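Local coordinates for protein uncharacterized CBS domain-containing proteins (Corynebacterium glutamicum, PDB 2P3H) that is of unknown function but probably belongs to a membrane transport protein, this piece being its CorC_HlyC (transporter-associated) domain, a family thought to bind flavin adenine dinucleotide, at residues L81-L86 with V94-A99; Y31-G36 with I59-D64; L63-E68 with P76-L81. All blocks are in the same frame, centred on the assembly; numbering follows the deposited sequence. Where two conformers were deposited one is given.

All three contacts lie on or beside the antiparallel sheet of the CorC_HlyC domain, in which strand 80-89 runs between strands 58-62 and 92-100. Interaction 2 opens first along the chain, joining the loop after helix 22-29 to the end of strand 58-62; interaction 3 begins on that same end, sharing Leu63 and Asp64, and leads into strand 80-89; interaction 1 then pairs this strand with the last one. The centres of interactions 2 and 3 are about 9 Å apart, those of 1 and 3 about 19 Å. Leu81 belongs to both 1 and 3. Strand 80-89 thus ties the loop region around Leu63 to the hairpin that ends the chain.

Interaction 1 of 3, residues L81-L86 with V94-A99; sequences LRITVL and VKLALA
Ile83 and Leu98 lie side by side and point the same way, with CG2 of Ile83 3.9 Å from CD1 of Leu98. The same CG2 also meets CD2 of Leu96, so one isoleucine branch touches two leucines of the partner strand, approached from directions roughly at right angles. Leu96 CD2 also reaches back over the neighbouring strand, 3.7 Å from Val85 CA, and touches CG2 of Val85. Leu81 joins this apolar row at its end: its CG stands opposite the backbone N (chi1 -179°), which brings CD2 across to CD2 of Leu98. The two strands form an antiparallel beta hairpin, Ile83-Leu98 and Val85-Leu96 being non-hydrogen-bonded pairs that alternate with the hydrogen-bonded pairs Arg82-Ala99 and Thr84-Ala97. Each of the latter is closed by two backbone bonds, among them Ala99 N to Arg82 O at 2.7 Å and Ala97 N to Thr84 O at 2.8 Å, the last nearly straight at 169°. One more bond runs from Leu86 N to Lys95 O, its donor tilted 25° from the carbonyl plane; just beyond it Val94 and Lys95 both face Glu87 in a classic beta bulge. On the face carrying Thr84 and Ala97 the cover is thinner. There CD1 of Leu86 rests on CB of Ala97 at 3.8 Å, and a water 2.8 Å from Thr84 OG1 donates to Ala97 O, giving that carbonyl a second partner besides Thr84 N. Farther out, Arg82 turns its guanidinium to a salt bridge with Glu60 of strand 58-62, and Lys95 reaches Asp17 of strand 13-17. Helix 41-49 packs on the opposite face, where Leu45 touches both Ile83 and Leu96 and Ile41 touches Leu96.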
ATOM      1  N   LEU A  81      -2.049  -6.081  -0.420  1.00 33.59           N
ATOM      2  CA  LEU A  81      -2.622  -4.744  -0.503  1.00 33.57           C
ATOM      3  C   LEU A  81      -2.718  -4.357  -1.985  1.00 33.48           C
ATOM      4  O   LEU A  81      -1.702  -4.258  -2.680  1.00 33.39           O
ATOM      5  CB  LEU A  81      -1.746  -3.753   0.282  1.00 34.32           C
ATOM      6  CG  LEU A  81      -2.244  -2.291   0.309  1.00 34.59           C
ATOM      7  CD1 LEU A  81      -3.549  -2.212   1.121  1.00 34.11           C
ATOM      8  CD2 LEU A  81      -1.189  -1.395   0.933  1.00 33.59           C
ATOM      9  N   ARG A  82      -3.942  -4.156  -2.474  1.00 31.92           N
ATOM     10  CA  ARG A  82      -4.115  -3.633  -3.831  1.00 32.91           C
ATOM     11  C   ARG A  82      -4.209  -2.115  -3.781  1.00 33.80           C
ATOM     12  O   ARG A  82      -5.007  -1.563  -2.981  1.00 34.15           O
ATOM     13  CB  ARG A  82      -5.382  -4.210  -4.453  1.00 32.84           C
ATOM     14  CG  ARG A  82      -5.693  -3.616  -5.835  1.00 34.73           C
ATOM     15  CD  ARG A  82      -7.065  -4.140  -6.322  1.00 37.98           C
ATOM     16  NE  ARG A  82      -6.947  -5.536  -6.715  1.00 43.01           N
ATOM     17  CZ  ARG A  82      -7.965  -6.396  -6.806  1.00 47.62           C
ATOM     18  NH1 ARG A  82      -9.213  -6.000  -6.504  1.00 47.29           N
ATOM     19  NH2 ARG A  82      -7.736  -7.663  -7.181  1.00 43.40           N
ATOM     20  N   ILE A  83      -3.373  -1.440  -4.581  1.00 33.13           N
ATOM     21  CA  ILE A  83      -3.352   0.017  -4.663  1.00 34.26           C
ATOM     22  C   ILE A  83      -3.685   0.414  -6.100  1.00 34.57           C
ATOM     23  O   ILE A  83      -3.074  -0.083  -7.045  1.00 35.03           O
ATOM     24  CB  ILE A  83      -1.977   0.604  -4.254  1.00 34.10           C
ATOM     25  CG1 ILE A  83      -1.601   0.071  -2.870  1.00 35.11           C
ATOM     26  CG2 ILE A  83      -1.971   2.154  -4.316  1.00 35.03           C
ATOM     27  CD1 ILE A  83      -0.198  -0.421  -2.766  1.00 42.25           C
ATOM     28  N   THR A  84      -4.678   1.281  -6.240  1.00 35.03           N
ATOM     29  CA  THR A  84      -5.085   1.804  -7.545  1.00 34.26           C
ATOM     30  C   THR A  84      -4.825   3.298  -7.553  1.00 34.45           C
ATOM     31  O   THR A  84      -5.256   4.023  -6.640  1.00 33.40           O
ATOM     32  CB  THR A  84      -6.589   1.550  -7.810  1.00 34.88           C
ATOM     33  OG1 THR A  84      -6.896   0.169  -7.621  1.00 35.29           O
ATOM     34  CG2 THR A  84      -6.958   1.990  -9.238  1.00 33.84           C
ATOM     35  N   VAL A  85      -4.107   3.764  -8.582  1.00 34.39           N
ATOM     36  CA  VAL A  85      -3.769   5.172  -8.706  1.00 34.05           C
ATOM     37  C   VAL A  85      -5.014   5.879  -9.233  1.00 34.98           C
ATOM     38  O   VAL A  85      -5.462   5.582 -10.350  1.00 35.31           O
ATOM     39  CB  VAL A  85      -2.603   5.370  -9.682  1.00 34.82           C
ATOM     40  CG1 VAL A  85      -2.327   6.860  -9.831  1.00 33.93           C
ATOM     41  CG2 VAL A  85      -1.350   4.578  -9.205  1.00 34.69           C
ATOM     42  N   LEU A  86      -5.583   6.782  -8.435  1.00 34.49           N
ATOM     43  CA  LEU A  86      -6.840   7.468  -8.799  1.00 35.13           C
ATOM     44  C   LEU A  86      -6.654   8.867  -9.389  1.00 35.33           C
ATOM     45  O   LEU A  86      -7.488   9.326 -10.166  1.00 35.81           O
ATOM     46  CB  LEU A  86      -7.797   7.575  -7.587  1.00 35.30           C
ATOM     47  CG  LEU A  86      -8.321   6.258  -7.008  1.00 34.91           C
ATOM     48  CD1 LEU A  86      -9.295   6.588  -5.861  1.00 34.98           C
ATOM     49  CD2 LEU A  86      -9.008   5.419  -8.100  1.00 36.92           C
ATOM     50  N   VAL A  94      -1.438  11.550  -6.428  1.00 32.49           N
ATOM     51  CA  VAL A  94      -1.905  12.406  -5.340  1.00 32.93           C
ATOM     52  C   VAL A  94      -3.098  11.786  -4.603  1.00 33.45           C
ATOM     53  O   VAL A  94      -3.383  12.189  -3.472  1.00 32.79           O
ATOM     54  CB  VAL A  94      -2.201  13.850  -5.792  1.00 33.93           C
ATOM     55  CG1 VAL A  94      -0.915  14.514  -6.286  1.00 33.40           C
ATOM     56  CG2 VAL A  94      -3.309  13.889  -6.849  1.00 34.53           C
ATOM     57  N   LYS A  95      -3.766  10.812  -5.232  1.00 32.81           N
ATOM     58  CA  LYS A  95      -4.816  10.030  -4.556  1.00 32.85           C
ATOM     59  C   LYS A  95      -4.731   8.572  -4.908  1.00 33.15           C
ATOM     60  O   LYS A  95      -4.605   8.229  -6.078  1.00 32.58           O
ATOM     61  CB  LYS A  95      -6.209  10.556  -4.899  1.00 32.84           C
ATOM     62  CG  LYS A  95      -6.457  11.996  -4.487  1.00 33.95           C
ATOM     63  CD  LYS A  95      -6.695  12.143  -2.988  1.00 34.63           C
ATOM     64  CE  LYS A  95      -6.526  13.602  -2.590  1.00 40.53           C
ATOM     65  NZ  LYS A  95      -7.010  13.793  -1.203  1.00 42.80           N
ATOM     66  N   LEU A  96      -4.842   7.710  -3.897  1.00 32.92           N
ATOM     67  CA  LEU A  96      -4.694   6.257  -4.109  1.00 32.89           C
ATOM     68  C   LEU A  96      -5.839   5.539  -3.422  1.00 32.25           C
ATOM     69  O   LEU A  96      -6.228   5.903  -2.316  1.00 32.07           O
ATOM     70  CB  LEU A  96      -3.386   5.784  -3.496  1.00 33.44           C
ATOM     71  CG  LEU A  96      -2.134   6.397  -4.119  1.00 35.34           C
ATOM     72  CD1 LEU A  96      -0.950   6.041  -3.282  1.00 37.09           C
ATOM     73  CD2 LEU A  96      -1.983   5.880  -5.548  1.00 33.08           C
ATOM     74  N   ALA A  97      -6.363   4.513  -4.084  1.00 31.64           N
ATOM     75  CA  ALA A  97      -7.339   3.619  -3.439  1.00 33.08           C
ATOM     76  C   ALA A  97      -6.591   2.406  -2.930  1.00 33.31           C
ATOM     77  O   ALA A  97      -5.809   1.820  -3.659  1.00 34.72           O
ATOM     78  CB  ALA A  97      -8.380   3.203  -4.430  1.00 31.95           C
ATOM     79  N   LEU A  98      -6.822   2.048  -1.671  1.00 33.87           N
ATOM     80  CA  LEU A  98      -6.147   0.871  -1.074  1.00 33.54           C
ATOM     81  C   LEU A  98      -7.201  -0.143  -0.717  1.00 33.23           C
ATOM     82  O   LEU A  98      -8.238   0.202  -0.151  1.00 32.98           O
ATOM     83  CB  LEU A  98      -5.425   1.282   0.215  1.00 33.74           C
ATOM     84  CG  LEU A  98      -3.957   1.692   0.055  1.00 33.79           C
ATOM     85  CD1 LEU A  98      -3.742   2.867  -0.930  1.00 33.16           C
ATOM     86  CD2 LEU A  98      -3.376   1.999   1.427  1.00 33.21           C
ATOM     87  N   ALA A  99      -6.945  -1.414  -1.045  1.00 33.20           N
ATOM     88  CA  ALA A  99      -7.851  -2.470  -0.575  1.00 33.48           C
ATOM     89  C   ALA A  99      -7.031  -3.621  -0.047  1.00 34.73           C
ATOM     90  O   ALA A  99      -6.128  -4.109  -0.741  1.00 34.23           O
ATOM     91  CB  ALA A  99      -8.770  -2.938  -1.709  1.00 33.73           C
TER
HETATM   92  O   HOH W   1      -7.335  -0.593  -4.991  1.00 24.35           O

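Interaction 2 of 3, residues Y31-G36 with I59-D64; sequences YELPEG and IEIPLD
Glu32 O accepts the backbone N-H of Asp64 at 2.8 Å in an almost perfectly straight bond (179°), where the loop 31-36 passes the end of strand 58-62 with the two chain directions 111° apart. A water bridges the same two residues, accepting from Glu32 N and donating to Asp64 O. In Leu63, CG stands opposite the carbonyl carbon (chi1 -65°), which points one methyl at Tyr31 and the other at Leu33. CD1 lies over a face of the Tyr31 ring in a CH-pi contact, offset toward the rim and 3.7 Å from Tyr31 CG, while Asp64 O stands at the ring's edge. Leu63 CD2 presses on Leu33 CD2 at 3.5 Å, tighter than usual for two carbons. Pro34 extends the apolar patch, its CD 3.7 Å from CG2 of Ile61, and helix 41-49 closes over Leu33 and Ile61 through Leu44. In the conformers described, the tyrosine hydroxyl is hydrogen-bonded to Arg79. The chemistry divides accordingly: methyls and the rings of Tyr31 and Pro34 make up the apolar side, whereas the carboxylates of Glu32 and Asp64, 4.6 Å apart between OE1 and OD2, probably raise each other's proton affinity slightly.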
ATOM      1  N   TYR A  31      -0.869  -3.971   8.967  1.00 34.60           N
ATOM      2  CA  TYR A  31       0.203  -4.827   8.440  0.50 34.38           C
ATOM      3  C   TYR A  31       1.404  -3.948   8.096  1.00 34.13           C
ATOM      4  O   TYR A  31       1.209  -2.830   7.647  1.00 34.62           O
ATOM      5  CB  TYR A  31      -0.226  -5.466   7.116  0.50 34.58           C
ATOM      6  CG  TYR A  31      -1.197  -6.623   7.175  0.50 35.16           C
ATOM      7  CD1 TYR A  31      -2.572  -6.412   7.108  0.50 34.32           C
ATOM      8  CD2 TYR A  31      -0.731  -7.938   7.221  0.50 35.37           C
ATOM      9  CE1 TYR A  31      -3.471  -7.504   7.132  0.50 35.49           C
ATOM     10  CE2 TYR A  31      -1.610  -9.024   7.241  0.50 36.34           C
ATOM     11  CZ  TYR A  31      -2.971  -8.798   7.195  0.50 35.90           C
ATOM     12  OH  TYR A  31      -3.814  -9.876   7.220  0.50 36.83           O
ATOM     13  N   GLU A  32       2.613  -4.488   8.196  1.00 33.43           N
ATOM     14  CA  GLU A  32       3.794  -3.805   7.679  1.00 32.93           C
ATOM     15  C   GLU A  32       3.985  -4.016   6.186  1.00 32.85           C
ATOM     16  O   GLU A  32       3.687  -5.072   5.635  1.00 32.25           O
ATOM     17  CB  GLU A  32       5.030  -4.218   8.460  1.00 33.27           C
ATOM     18  CG  GLU A  32       4.922  -3.758   9.911  1.00 35.44           C
ATOM     19  CD  GLU A  32       6.209  -3.850  10.693  1.00 39.26           C
ATOM     20  OE1 GLU A  32       7.259  -3.370  10.202  1.00 43.65           O
ATOM     21  OE2 GLU A  32       6.152  -4.363  11.827  1.00 39.98           O
ATOM     22  N   LEU A  33       4.484  -2.965   5.543  1.00 32.19           N
ATOM     23  CA  LEU A  33       4.824  -2.986   4.138  1.00 32.76           C
ATOM     24  C   LEU A  33       6.327  -3.184   3.954  1.00 33.34           C
ATOM     25  O   LEU A  33       7.082  -2.948   4.890  1.00 33.13           O
ATOM     26  CB  LEU A  33       4.371  -1.665   3.499  1.00 31.88           C
ATOM     27  CG  LEU A  33       2.857  -1.611   3.183  1.00 34.42           C
ATOM     28  CD1 LEU A  33       2.385  -0.144   3.179  1.00 38.21           C
ATOM     29  CD2 LEU A  33       2.570  -2.319   1.880  1.00 35.82           C
ATOM     30  N   PRO A  34       6.768  -3.637   2.762  1.00 34.68           N
ATOM     31  CA  PRO A  34       8.221  -3.724   2.500  1.00 35.73           C
ATOM     32  C   PRO A  34       8.948  -2.388   2.719  1.00 36.70           C
ATOM     33  O   PRO A  34       8.406  -1.343   2.403  1.00 37.35           O
ATOM     34  CB  PRO A  34       8.299  -4.135   1.031  1.00 36.20           C
ATOM     35  CG  PRO A  34       6.955  -4.722   0.701  1.00 36.84           C
ATOM     36  CD  PRO A  34       5.954  -4.141   1.633  1.00 34.67           C
ATOM     37  N   GLU A  35      10.144  -2.420   3.302  1.00 36.99           N
ATOM     38  CA  GLU A  35      10.913  -1.206   3.527  1.00 38.45           C
ATOM     39  C   GLU A  35      11.978  -1.101   2.469  1.00 38.15           C
ATOM     40  O   GLU A  35      12.416  -2.108   1.908  1.00 38.06           O
ATOM     41  CB  GLU A  35      11.553  -1.199   4.923  1.00 38.96           C
ATOM     42  CG  GLU A  35      10.519  -1.354   6.009  1.00 42.77           C
ATOM     43  CD  GLU A  35      10.909  -0.729   7.327  1.00 47.42           C
ATOM     44  OE1 GLU A  35      12.121  -0.645   7.636  1.00 49.24           O
ATOM     45  OE2 GLU A  35       9.984  -0.330   8.067  1.00 49.52           O
ATOM     46  N   GLY A  36      12.390   0.124   2.187  1.00 38.09           N
ATOM     47  CA  GLY A  36      13.368   0.358   1.140  1.00 37.70           C
ATOM     48  C   GLY A  36      13.798   1.795   1.130  1.00 38.05           C
ATOM     49  O   GLY A  36      13.687   2.495   2.136  1.00 37.90           O
ATOM     50  N   ILE A  59      -1.518  -1.754  -8.549  1.00 34.72           N
ATOM     51  CA  ILE A  59      -0.268  -2.352  -8.123  1.00 36.02           C
ATOM     52  C   ILE A  59      -0.618  -3.168  -6.894  1.00 35.77           C
ATOM     53  O   ILE A  59      -1.258  -2.665  -5.997  1.00 35.08           O
ATOM     54  CB  ILE A  59       0.775  -1.280  -7.743  1.00 36.54           C
ATOM     55  CG1 ILE A  59       1.198  -0.481  -8.985  1.00 38.78           C
ATOM     56  CG2 ILE A  59       2.011  -1.905  -7.105  1.00 37.36           C
ATOM     57  CD1 ILE A  59       0.416   0.790  -9.141  1.00 43.87           C
ATOM     58  N   GLU A  60      -0.192  -4.417  -6.868  1.00 33.84           N
ATOM     59  CA  GLU A  60      -0.458  -5.262  -5.711  1.00 34.71           C
ATOM     60  C   GLU A  60       0.836  -5.572  -4.941  1.00 33.16           C
ATOM     61  O   GLU A  60       1.803  -6.034  -5.506  1.00 32.36           O
ATOM     62  CB  GLU A  60      -1.241  -6.520  -6.131  1.00 35.38           C
ATOM     63  CG  GLU A  60      -2.702  -6.129  -6.609  1.00 37.32           C
ATOM     64  CD  GLU A  60      -3.597  -7.296  -7.032  1.00 39.80           C
ATOM     65  OE1 GLU A  60      -3.159  -8.493  -6.931  1.00 39.92           O
ATOM     66  OE2 GLU A  60      -4.763  -7.004  -7.473  1.00 39.09           O
ATOM     67  N   ILE A  61       0.847  -5.276  -3.646  1.00 31.84           N
ATOM     68  CA  ILE A  61       2.049  -5.432  -2.808  1.00 33.65           C
ATOM     69  C   ILE A  61       1.751  -6.405  -1.647  1.00 32.33           C
ATOM     70  O   ILE A  61       0.789  -6.211  -0.877  1.00 31.49           O
ATOM     71  CB  ILE A  61       2.522  -4.045  -2.241  1.00 34.38           C
ATOM     72  CG1 ILE A  61       2.734  -3.085  -3.436  1.00 36.71           C
ATOM     73  CG2 ILE A  61       3.770  -4.190  -1.325  1.00 34.18           C
ATOM     74  CD1 ILE A  61       3.460  -1.812  -3.184  1.00 37.62           C
ATOM     75  N   PRO A  62       2.582  -7.436  -1.507  1.00 31.48           N
ATOM     76  CA  PRO A  62       2.458  -8.363  -0.368  1.00 30.49           C
ATOM     77  C   PRO A  62       2.821  -7.678   0.940  1.00 30.47           C
ATOM     78  O   PRO A  62       3.781  -6.889   0.985  1.00 30.79           O
ATOM     79  CB  PRO A  62       3.495  -9.454  -0.675  1.00 32.02           C
ATOM     80  CG  PRO A  62       3.816  -9.302  -2.141  1.00 32.54           C
ATOM     81  CD  PRO A  62       3.669  -7.825  -2.429  1.00 32.60           C
ATOM     82  N   LEU A  63       2.061  -8.003   1.974  1.00 30.76           N
ATOM     83  CA  LEU A  63       2.221  -7.428   3.317  1.00 30.99           C
ATOM     84  C   LEU A  63       3.084  -8.394   4.143  1.00 30.91           C
ATOM     85  O   LEU A  63       3.118  -9.601   3.866  1.00 31.66           O
ATOM     86  CB  LEU A  63       0.854  -7.260   3.950  1.00 31.93           C
ATOM     87  CG  LEU A  63       0.060  -6.219   3.147  1.00 34.14           C
ATOM     88  CD1 LEU A  63      -1.379  -6.237   3.545  1.00 34.63           C
ATOM     89  CD2 LEU A  63       0.689  -4.856   3.353  1.00 36.99           C
ATOM     90  N   ASP A  64       3.806  -7.865   5.123  1.00 30.66           N
ATOM     91  CA  ASP A  64       4.667  -8.717   5.927  1.00 30.10           C
ATOM     92  C   ASP A  64       3.818  -9.630   6.788  1.00 30.24           C
ATOM     93  O   ASP A  64       2.790  -9.209   7.338  1.00 30.25           O
ATOM     94  CB  ASP A  64       5.546  -7.875   6.860  1.00 29.84           C
ATOM     95  CG  ASP A  64       6.697  -7.186   6.134  1.00 31.90           C
ATOM     96  OD1 ASP A  64       6.833  -7.306   4.881  1.00 31.60           O
ATOM     97  OD2 ASP A  64       7.478  -6.535   6.842  1.00 30.90           O
TER
HETATM   98  O   HOH W   2       2.788  -7.217   9.151  1.00 25.83           O
HETATM   99  O   HOH W   3       8.950  -4.610   6.231  1.00 33.87           O

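Interaction 3 of 3, residues L63-E68 with P76-L81; sequences LDFEPE and PTQRIL
Phe65 packs on Pro76 and the backbone that follows it, while Leu63 N donates to Arg79 O at 2.9 Å. Together these contacts draw the two ends of a long loop alongside each other, in the connection that leads from strand 58-62 into its antiparallel neighbour, strand 80-89, within the sheet of the CorC_HlyC domain. The phenylalanine can be followed outward. From CB the chain turns so that CG stands opposite its own carbonyl carbon (chi1 -70°), carrying the ring toward segment 76-81. CD1 is the first ring atom to meet it, near CG of Pro76. CE1 goes deeper, 3.7 Å from Pro76 CB and 3.5 Å from Thr77 O, the latter lying at the ring's edge. CZ, at the tip, comes 3.4 Å from Pro76 O and also meets CG of Gln78 at 3.8 Å. Over one face of the ring lies Pro76 CG, 19° off the normal through the centroid, a CH-pi contact; the ring of Tyr70 makes an edge-to-face contact with the same phenylalanine. Nearer the sheet, the same two methyls of Leu63 that meet the loop 31-36 also face segment 76-81: CD2 meets CB of Leu81, and CD1 lies close to the backbone N of Leu81 and to CB of Arg79. In the conformer described, Arg79 NE is hydrogen-bonded to Leu101 O. Between the two chains a water bridges the backbones, donating to Leu63 O and accepting from Arg79 N, 2.8 Å from each of these two atoms.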
ATOM      1  N   LEU A  63       2.061  -8.003   1.974  1.00 30.76           N
ATOM      2  CA  LEU A  63       2.221  -7.428   3.317  1.00 30.99           C
ATOM      3  C   LEU A  63       3.084  -8.394   4.143  1.00 30.91           C
ATOM      4  O   LEU A  63       3.118  -9.601   3.866  1.00 31.66           O
ATOM      5  CB  LEU A  63       0.854  -7.260   3.950  1.00 31.93           C
ATOM      6  CG  LEU A  63       0.060  -6.219   3.147  1.00 34.14           C
ATOM      7  CD1 LEU A  63      -1.379  -6.237   3.545  1.00 34.63           C
ATOM      8  CD2 LEU A  63       0.689  -4.856   3.353  1.00 36.99           C
ATOM      9  N   ASP A  64       3.806  -7.865   5.123  1.00 30.66           N
ATOM     10  CA  ASP A  64       4.667  -8.717   5.927  1.00 30.10           C
ATOM     11  C   ASP A  64       3.818  -9.630   6.788  1.00 30.24           C
ATOM     12  O   ASP A  64       2.790  -9.209   7.338  1.00 30.25           O
ATOM     13  CB  ASP A  64       5.546  -7.875   6.860  1.00 29.84           C
ATOM     14  CG  ASP A  64       6.697  -7.186   6.134  1.00 31.90           C
ATOM     15  OD1 ASP A  64       6.833  -7.306   4.881  1.00 31.60           O
ATOM     16  OD2 ASP A  64       7.478  -6.535   6.842  1.00 30.90           O
ATOM     17  N   PHE A  65       4.285 -10.857   6.931  1.00 29.41           N
ATOM     18  CA  PHE A  65       3.742 -11.783   7.917  1.00 29.38           C
ATOM     19  C   PHE A  65       4.112 -11.280   9.311  1.00 29.74           C
ATOM     20  O   PHE A  65       5.062 -10.526   9.473  1.00 28.14           O
ATOM     21  CB  PHE A  65       4.341 -13.163   7.704  1.00 30.64           C
ATOM     22  CG  PHE A  65       3.877 -13.849   6.444  1.00 31.33           C
ATOM     23  CD1 PHE A  65       2.529 -14.211   6.282  1.00 32.57           C
ATOM     24  CD2 PHE A  65       4.798 -14.176   5.449  1.00 32.10           C
ATOM     25  CE1 PHE A  65       2.103 -14.863   5.111  1.00 33.52           C
ATOM     26  CE2 PHE A  65       4.390 -14.827   4.278  1.00 34.01           C
ATOM     27  CZ  PHE A  65       3.028 -15.172   4.120  1.00 32.68           C
ATOM     28  N   GLU A  66       3.324 -11.697  10.294  1.00 29.55           N
ATOM     29  CA  GLU A  66       3.711 -11.656  11.692  1.00 29.59           C
ATOM     30  C   GLU A  66       4.163 -13.059  12.088  1.00 28.30           C
ATOM     31  O   GLU A  66       3.797 -14.060  11.427  1.00 27.42           O
ATOM     32  CB  GLU A  66       2.522 -11.237  12.567  1.00 30.60           C
ATOM     33  CG  GLU A  66       1.848  -9.938  12.168  1.00 35.61           C
ATOM     34  CD  GLU A  66       2.659  -8.714  12.509  1.00 42.12           C
ATOM     35  OE1 GLU A  66       3.516  -8.773  13.429  1.00 43.68           O
ATOM     36  OE2 GLU A  66       2.449  -7.678  11.838  1.00 47.64           O
ATOM     37  N   PRO A  67       4.961 -13.160  13.158  1.00 27.03           N
ATOM     38  CA  PRO A  67       5.438 -14.463  13.586  1.00 26.56           C
ATOM     39  C   PRO A  67       4.303 -15.497  13.795  1.00 27.74           C
ATOM     40  O   PRO A  67       4.444 -16.658  13.378  1.00 27.00           O
ATOM     41  CB  PRO A  67       6.192 -14.141  14.896  1.00 26.50           C
ATOM     42  CG  PRO A  67       6.715 -12.745  14.631  1.00 26.34           C
ATOM     43  CD  PRO A  67       5.544 -12.072  13.971  1.00 26.08           C
ATOM     44  N   GLU A  68       3.183 -15.063  14.376  1.00 28.53           N
ATOM     45  CA  GLU A  68       2.089 -15.984  14.690  0.50 29.85           C
ATOM     46  C   GLU A  68       1.420 -16.530  13.419  1.00 29.40           C
ATOM     47  O   GLU A  68       0.708 -17.524  13.470  1.00 29.69           O
ATOM     48  CB  GLU A  68       1.078 -15.337  15.652  0.50 30.59           C
ATOM     49  CG  GLU A  68       0.346 -14.109  15.092  0.50 33.07           C
ATOM     50  CD  GLU A  68      -0.937 -14.465  14.364  0.50 37.36           C
ATOM     51  OE1 GLU A  68      -1.560 -15.495  14.706  0.50 40.76           O
ATOM     52  OE2 GLU A  68      -1.326 -13.713  13.450  0.50 41.00           O
ATOM     53  N   PRO A  76       2.302 -20.116   5.271  1.00 30.87           N
ATOM     54  CA  PRO A  76       1.146 -19.243   5.337  1.00 30.78           C
ATOM     55  C   PRO A  76       0.942 -18.459   4.034  1.00 30.18           C
ATOM     56  O   PRO A  76       1.889 -18.212   3.289  1.00 28.91           O
ATOM     57  CB  PRO A  76       1.491 -18.286   6.497  1.00 30.97           C
ATOM     58  CG  PRO A  76       2.972 -18.267   6.554  1.00 29.20           C
ATOM     59  CD  PRO A  76       3.390 -19.661   6.163  1.00 31.63           C
ATOM     60  N   THR A  77      -0.299 -18.075   3.786  1.00 30.27           N
ATOM     61  CA  THR A  77      -0.690 -17.364   2.599  1.00 30.68           C
ATOM     62  C   THR A  77      -0.532 -15.858   2.824  1.00 31.32           C
ATOM     63  O   THR A  77      -1.049 -15.335   3.785  1.00 30.55           O
ATOM     64  CB  THR A  77      -2.158 -17.748   2.287  1.00 31.91           C
ATOM     65  OG1 THR A  77      -2.228 -19.177   2.098  1.00 33.44           O
ATOM     66  CG2 THR A  77      -2.658 -17.038   1.088  1.00 33.50           C
ATOM     67  N   GLN A  78       0.181 -15.178   1.928  1.00 31.13           N
ATOM     68  CA  GLN A  78       0.415 -13.723   2.020  1.00 32.41           C
ATOM     69  C   GLN A  78      -0.868 -12.931   1.943  1.00 31.67           C
ATOM     70  O   GLN A  78      -1.707 -13.222   1.103  1.00 30.91           O
ATOM     71  CB  GLN A  78       1.170 -13.247   0.779  1.00 31.78           C
ATOM     72  CG  GLN A  78       2.621 -13.493   0.703  1.00 35.51           C
ATOM     73  CD  GLN A  78       3.235 -13.035  -0.651  1.00 35.45           C
ATOM     74  OE1 GLN A  78       2.583 -13.051  -1.734  1.00 33.34           O
ATOM     75  NE2 GLN A  78       4.528 -12.722  -0.600  1.00 36.43           N
ATOM     76  N   ARG A  79      -1.004 -11.914   2.784  1.00 30.89           N
ATOM     77  CA  ARG A  79      -2.035 -10.910   2.541  0.50 31.88           C
ATOM     78  C   ARG A  79      -1.527  -9.905   1.517  1.00 31.32           C
ATOM     79  O   ARG A  79      -0.336  -9.586   1.472  1.00 30.69           O
ATOM     80  CB  ARG A  79      -2.425 -10.183   3.821  0.50 32.14           C
ATOM     81  CG  ARG A  79      -3.848  -9.654   3.779  0.50 34.54           C
ATOM     82  CD  ARG A  79      -4.881 -10.736   4.151  0.50 37.90           C
ATOM     83  NE  ARG A  79      -6.247 -10.270   3.897  0.50 40.98           N
ATOM     84  CZ  ARG A  79      -7.047  -9.704   4.801  0.50 41.40           C
ATOM     85  NH1 ARG A  79      -8.262  -9.310   4.437  0.50 41.58           N
ATOM     86  NH2 ARG A  79      -6.655  -9.540   6.061  0.50 41.43           N
ATOM     87  N   ILE A  80      -2.433  -9.417   0.678  1.00 32.75           N
ATOM     88  CA  ILE A  80      -2.064  -8.497  -0.422  1.00 33.52           C
ATOM     89  C   ILE A  80      -2.789  -7.175  -0.261  1.00 34.26           C
ATOM     90  O   ILE A  80      -3.996  -7.172  -0.011  1.00 35.32           O
ATOM     91  CB  ILE A  80      -2.431  -9.089  -1.805  1.00 33.62           C
ATOM     92  CG1 ILE A  80      -1.739 -10.440  -2.013  1.00 35.86           C
ATOM     93  CG2 ILE A  80      -2.044  -8.120  -2.959  1.00 34.18           C
ATOM     94  CD1 ILE A  80      -0.221 -10.347  -2.000  1.00 38.20           C
ATOM     95  N   LEU A  81      -2.049  -6.081  -0.420  1.00 33.59           N
ATOM     96  CA  LEU A  81      -2.622  -4.744  -0.503  1.00 33.57           C
ATOM     97  C   LEU A  81      -2.718  -4.357  -1.985  1.00 33.48           C
ATOM     98  O   LEU A  81      -1.702  -4.258  -2.680  1.00 33.39           O
ATOM     99  CB  LEU A  81      -1.746  -3.753   0.282  1.00 34.32           C
ATOM    100  CG  LEU A  81      -2.244  -2.291   0.309  1.00 34.59           C
ATOM    101  CD1 LEU A  81      -3.549  -2.212   1.121  1.00 34.11           C
ATOM    102  CD2 LEU A  81      -1.189  -1.395   0.933  1.00 33.59           C
TER
HETATM  103  O   HOH W   4       1.084 -11.452   4.546  1.00 27.87           O